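Local coordinates for lipoprotein, putative (Bacillus anthracis, PDB 4NOH) that is of unknown function but, as a putative lipoprotein of an uncharacterised family, may bind lipid, at residues L75-A87 against T116-A128. Sequence-based numbering, arbitrary orientation.
Sequences LPAISDEAGIVFA and TDMYAVVSDAEYA
Ser123 holds OG between its backbone N and carbonyl carbon (chi1 71°), while Asp80 sets its carboxylate beside its own N (chi1 -52°), and these two rotations bring the groups together: Ser123 OG donates to Asp80 OD2 at 2.7 Å. The hydroxyl comes from well above the carboxylate plane, 61° out of it. The same OG accepts from Glu126 N at 3.1 Å, so Ser123 is the N-cap of the helix beginning at Asp124 and ties that cap to the type I turn Ser79–Ala82. Asp80 OD2 and Glu126 OE2, like charges 4.5 Å apart, share a bridging water that donates to both, and Glu126 also pairs with Lys129, which probably eases any repulsion. A second water joins Ser79 O to Ser123 N.

Beyond the turn, strand 84-86 runs antiparallel to strand 118-122. Two hydrogen-bonded pairs, Ile84 with Val121 and Phe86 with Tyr119, fix the register; Phe86 N meets Tyr119 O almost straight (2.8 Å). Val121 is central on their face: Ile84 lies alongside it, CG1 to Val121 CB 3.8 Å, while Ile78 crosses it at about a right angle, CD1 reaching Val121 CG1 at 3.8 Å. Helix 49-57 adds Ala52 beside Val121. Val85 and Ala120, a non-hydrogen-bonded pair, face the other way, and there Val85 CG2 packs on selenomethionine Met118 CB at 4.0 Å. With strands 99-103 and 42-48 flanking the pair, this is an antiparallel ladder inside a mixed beta-sheet, continued by a serine-capped strand-to-helix junction.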
loop_
_atom_site.group_PDB
_atom_site.type_symbol
_atom_site.label_atom_id
_atom_site.label_comp_id
_atom_site.label_asym_id
_atom_site.label_seq_id
_atom_site.Cartn_x
_atom_site.Cartn_y
_atom_site.Cartn_z
ATOM N N LEU A 75 -7.010 -12.569 0.003
ATOM C CA LEU A 75 -5.625 -12.473 0.370
ATOM C C LEU A 75 -5.127 -13.897 0.484
ATOM O O LEU A 75 -5.812 -14.731 1.092
ATOM C CB LEU A 75 -5.488 -11.809 1.728
ATOM C CG LEU A 75 -4.068 -11.534 2.175
ATOM C CD1 LEU A 75 -3.441 -10.437 1.325
ATOM C CD2 LEU A 75 -4.112 -11.132 3.639
ATOM N N PRO A 76 -3.953 -14.199 -0.086
ATOM C CA PRO A 76 -3.443 -15.556 0.112
ATOM C C PRO A 76 -3.257 -15.885 1.588
ATOM O O PRO A 76 -3.062 -14.985 2.419
ATOM C CB PRO A 76 -2.069 -15.503 -0.546
ATOM C CG PRO A 76 -2.194 -14.449 -1.578
ATOM C CD PRO A 76 -3.073 -13.411 -0.965
ATOM N N ALA A 77 -3.268 -17.165 1.904
ATOM C CA ALA A 77 -3.061 -17.614 3.264
ATOM C C ALA A 77 -1.769 -17.051 3.854
ATOM O O ALA A 77 -0.710 -17.028 3.180
ATOM C CB ALA A 77 -3.024 -19.131 3.323
ATOM N N ILE A 78 -1.890 -16.572 5.093
ATOM C CA ILE A 78 -0.792 -16.027 5.865
ATOM C C ILE A 78 -0.748 -16.780 7.172
ATOM O O ILE A 78 -1.782 -16.992 7.791
ATOM C CB ILE A 78 -1.045 -14.547 6.266
ATOM C CG1 ILE A 78 -1.495 -13.683 5.089
ATOM C CG2 ILE A 78 0.186 -13.978 6.983
ATOM C CD1 ILE A 78 -0.454 -13.502 4.040
ATOM N N SER A 79 0.444 -17.160 7.602
ATOM C CA SER A 79 0.595 -17.798 8.882
ATOM C C SER A 79 1.961 -17.412 9.412
ATOM O O SER A 79 2.803 -16.926 8.683
ATOM C CB SER A 79 0.423 -19.316 8.764
ATOM O OG SER A 79 0.220 -19.909 10.025
ATOM N N ASP A 80 2.156 -17.585 10.703
ATOM C CA ASP A 80 3.425 -17.220 11.307
ATOM C C ASP A 80 4.596 -17.896 10.676
ATOM O O ASP A 80 5.638 -17.288 10.561
ATOM C CB ASP A 80 3.380 -17.522 12.785
ATOM C CG ASP A 80 2.180 -16.895 13.408
ATOM O OD1 ASP A 80 1.070 -17.491 13.293
ATOM O OD2 ASP A 80 2.311 -15.766 13.898
ATOM N N GLU A 81 4.405 -19.139 10.220
ATOM C CA GLU A 81 5.479 -19.885 9.551
ATOM C C GLU A 81 5.584 -19.591 8.035
ATOM O O GLU A 81 6.479 -20.117 7.349
ATOM C CB GLU A 81 5.275 -21.388 9.738
ATOM C CG GLU A 81 4.283 -22.081 8.799
ATOM C CD GLU A 81 2.812 -21.888 9.159
ATOM O OE1 GLU A 81 2.499 -21.071 10.058
ATOM O OE2 GLU A 81 1.958 -22.599 8.552
ATOM N N ALA A 82 4.672 -18.775 7.499
ATOM C CA ALA A 82 4.655 -18.510 6.094
ATOM C C ALA A 82 4.045 -17.149 5.743
ATOM O O ALA A 82 2.865 -17.058 5.382
ATOM C CB ALA A 82 3.896 -19.627 5.376
ATOM N N GLY A 83 4.840 -16.086 5.890
ATOM C CA GLY A 83 4.465 -14.772 5.385
ATOM C C GLY A 83 4.627 -14.767 3.873
ATOM O O GLY A 83 5.186 -15.705 3.321
ATOM N N ILE A 84 4.166 -13.702 3.217
ATOM C CA ILE A 84 4.196 -13.651 1.760
ATOM C C ILE A 84 4.787 -12.375 1.258
ATOM O O ILE A 84 4.806 -11.368 1.969
ATOM C CB ILE A 84 2.774 -13.776 1.139
ATOM C CG1 ILE A 84 1.845 -12.611 1.513
ATOM C CG2 ILE A 84 2.152 -15.121 1.552
ATOM C CD1 ILE A 84 0.491 -12.625 0.829
ATOM N N VAL A 85 5.268 -12.439 0.020
ATOM C CA VAL A 85 5.799 -11.239 -0.614
ATOM C C VAL A 85 5.288 -11.125 -2.027
ATOM O O VAL A 85 5.151 -12.122 -2.737
ATOM C CB VAL A 85 7.353 -11.185 -0.566
ATOM C CG1 VAL A 85 8.004 -12.396 -1.253
ATOM C CG2 VAL A 85 7.864 -9.857 -1.143
ATOM N N PHE A 86 4.953 -9.894 -2.406
ATOM C CA PHE A 86 4.554 -9.537 -3.749
ATOM C C PHE A 86 5.677 -8.700 -4.364
ATOM O O PHE A 86 6.144 -7.754 -3.750
ATOM C CB PHE A 86 3.304 -8.682 -3.732
ATOM C CG PHE A 86 2.085 -9.379 -3.170
ATOM C CD1 PHE A 86 1.548 -10.484 -3.810
ATOM C CD2 PHE A 86 1.426 -8.861 -2.056
ATOM C CE1 PHE A 86 0.388 -11.072 -3.344
ATOM C CE2 PHE A 86 0.264 -9.464 -1.585
ATOM C CZ PHE A 86 -0.231 -10.576 -2.218
ATOM N N ALA A 87 6.089 -9.034 -5.581
ATOM C CA ALA A 87 7.128 -8.280 -6.280
ATOM C C ALA A 87 6.985 -8.460 -7.789
ATOM O O ALA A 87 6.281 -9.354 -8.256
ATOM C CB ALA A 87 8.489 -8.727 -5.828
ATOM N N THR A 116 7.436 1.802 -2.988
ATOM C CA THR A 116 8.225 0.652 -2.602
ATOM C C THR A 116 8.530 -0.199 -3.830
ATOM O O THR A 116 8.036 0.080 -4.914
ATOM C CB THR A 116 7.419 -0.168 -1.567
ATOM O OG1 THR A 116 8.222 -1.223 -1.029
ATOM C CG2 THR A 116 6.158 -0.728 -2.172
ATOM N N ASP A 117 9.405 -1.189 -3.664
ATOM C CA ASP A 117 9.664 -2.165 -4.696
ATOM C C ASP A 117 8.805 -3.429 -4.493
ATOM O O ASP A 117 8.248 -3.976 -5.456
ATOM C CB ASP A 117 11.129 -2.551 -4.680
ATOM C CG ASP A 117 12.012 -1.410 -5.004
ATOM O OD1 ASP A 117 11.965 -0.961 -6.176
ATOM O OD2 ASP A 117 12.837 -1.016 -4.165
HETATM N N MSE A 118 8.705 -3.892 -3.246
HETATM C CA MSE A 118 7.985 -5.129 -2.895
HETATM C C MSE A 118 7.021 -4.834 -1.777
HETATM O O MSE A 118 7.109 -3.799 -1.084
HETATM C CB MSE A 118 8.957 -6.208 -2.400
HETATM C CG MSE A 118 10.047 -6.388 -3.427
HETATM SE SE MSE A 118 11.177 -7.899 -2.933
HETATM C CE MSE A 118 12.130 -7.051 -1.438
ATOM N N TYR A 119 6.090 -5.750 -1.562
ATOM C CA TYR A 119 5.063 -5.636 -0.532
ATOM C C TYR A 119 5.048 -6.962 0.204
ATOM O O TYR A 119 5.055 -8.005 -0.410
ATOM C CB TYR A 119 3.700 -5.396 -1.142
ATOM C CG TYR A 119 3.630 -4.272 -2.157
ATOM C CD1 TYR A 119 4.034 -4.488 -3.452
ATOM C CD2 TYR A 119 3.162 -2.998 -1.818
ATOM C CE1 TYR A 119 3.972 -3.511 -4.392
ATOM C CE2 TYR A 119 3.087 -1.994 -2.782
ATOM C CZ TYR A 119 3.509 -2.268 -4.061
ATOM O OH TYR A 119 3.447 -1.321 -5.034
ATOM N N ALA A 120 5.038 -6.939 1.511
ATOM C CA ALA A 120 5.027 -8.195 2.282
ATOM C C ALA A 120 3.866 -8.198 3.245
ATOM O O ALA A 120 3.488 -7.152 3.762
ATOM C CB ALA A 120 6.329 -8.397 3.025
ATOM N N VAL A 121 3.286 -9.375 3.477
ATOM C CA VAL A 121 2.223 -9.500 4.445
ATOM C C VAL A 121 2.624 -10.607 5.391
ATOM O O VAL A 121 2.908 -11.724 4.957
ATOM C CB VAL A 121 0.861 -9.769 3.802
ATOM C CG1 VAL A 121 -0.241 -9.782 4.853
ATOM C CG2 VAL A 121 0.552 -8.739 2.709
ATOM N N VAL A 122 2.596 -10.287 6.675
ATOM C CA VAL A 122 2.944 -11.254 7.726
ATOM C C VAL A 122 1.830 -11.326 8.781
ATOM O O VAL A 122 0.932 -10.521 8.792
ATOM C CB VAL A 122 4.277 -10.886 8.414
ATOM C CG1 VAL A 122 5.439 -10.926 7.411
ATOM C CG2 VAL A 122 4.204 -9.528 9.096
ATOM N N SER A 123 1.866 -12.342 9.626
ATOM C CA SER A 123 0.838 -12.456 10.630
ATOM C C SER A 123 0.879 -11.237 11.565
ATOM O O SER A 123 1.883 -10.555 11.667
ATOM C CB SER A 123 1.012 -13.738 11.450
ATOM O OG SER A 123 2.133 -13.653 12.308
ATOM N N ASP A 124 -0.231 -10.961 12.221
ATOM C CA ASP A 124 -0.297 -9.858 13.134
ATOM C C ASP A 124 0.781 -10.009 14.229
ATOM O O ASP A 124 1.406 -9.036 14.637
ATOM C CB ASP A 124 -1.692 -9.740 13.775
ATOM C CG ASP A 124 -2.786 -9.315 12.798
ATOM O OD1 ASP A 124 -2.542 -9.189 11.574
ATOM O OD2 ASP A 124 -3.922 -9.065 13.300
ATOM N N ALA A 125 1.010 -11.233 14.714
ATOM C CA ALA A 125 2.008 -11.436 15.759
ATOM C C ALA A 125 3.421 -11.184 15.232
ATOM O O ALA A 125 4.266 -10.653 15.949
ATOM C CB ALA A 125 1.890 -12.834 16.346
ATOM N N GLU A 126 3.682 -11.603 14.001
ATOM C CA GLU A 126 4.987 -11.404 13.389
ATOM C C GLU A 126 5.255 -9.922 13.146
ATOM O O GLU A 126 6.395 -9.426 13.349
ATOM C CB GLU A 126 5.119 -12.233 12.093
ATOM C CG GLU A 126 5.268 -13.737 12.342
ATOM C CD GLU A 126 6.609 -14.107 12.934
ATOM O OE1 GLU A 126 7.643 -13.875 12.264
ATOM O OE2 GLU A 126 6.646 -14.668 14.059
ATOM N N TYR A 127 4.222 -9.218 12.734
ATOM C CA TYR A 127 4.339 -7.781 12.435
ATOM C C TYR A 127 4.700 -6.977 13.680
ATOM O O TYR A 127 5.482 -6.026 13.608
ATOM C CB TYR A 127 3.030 -7.282 11.853
ATOM C CG TYR A 127 2.945 -5.793 11.547
ATOM C CD1 TYR A 127 3.333 -5.293 10.321
ATOM C CD2 TYR A 127 2.406 -4.915 12.453
ATOM C CE1 TYR A 127 3.230 -3.942 10.015
ATOM C CE2 TYR A 127 2.295 -3.556 12.167
ATOM C CZ TYR A 127 2.692 -3.086 10.926
ATOM O OH TYR A 127 2.580 -1.746 10.631
ATOM N N ALA A 128 4.182 -7.414 14.819
ATOM C CA ALA A 128 4.387 -6.725 16.079
ATOM C C ALA A 128 5.857 -6.678 16.455
ATOM O O ALA A 128 6.275 -5.797 17.179
ATOM C CB ALA A 128 3.574 -7.391 17.189
HETATM O O HOH W 1 3.860 -14.238 8.869
HETATM O O HOH W 2 4.387 -15.371 15.678
#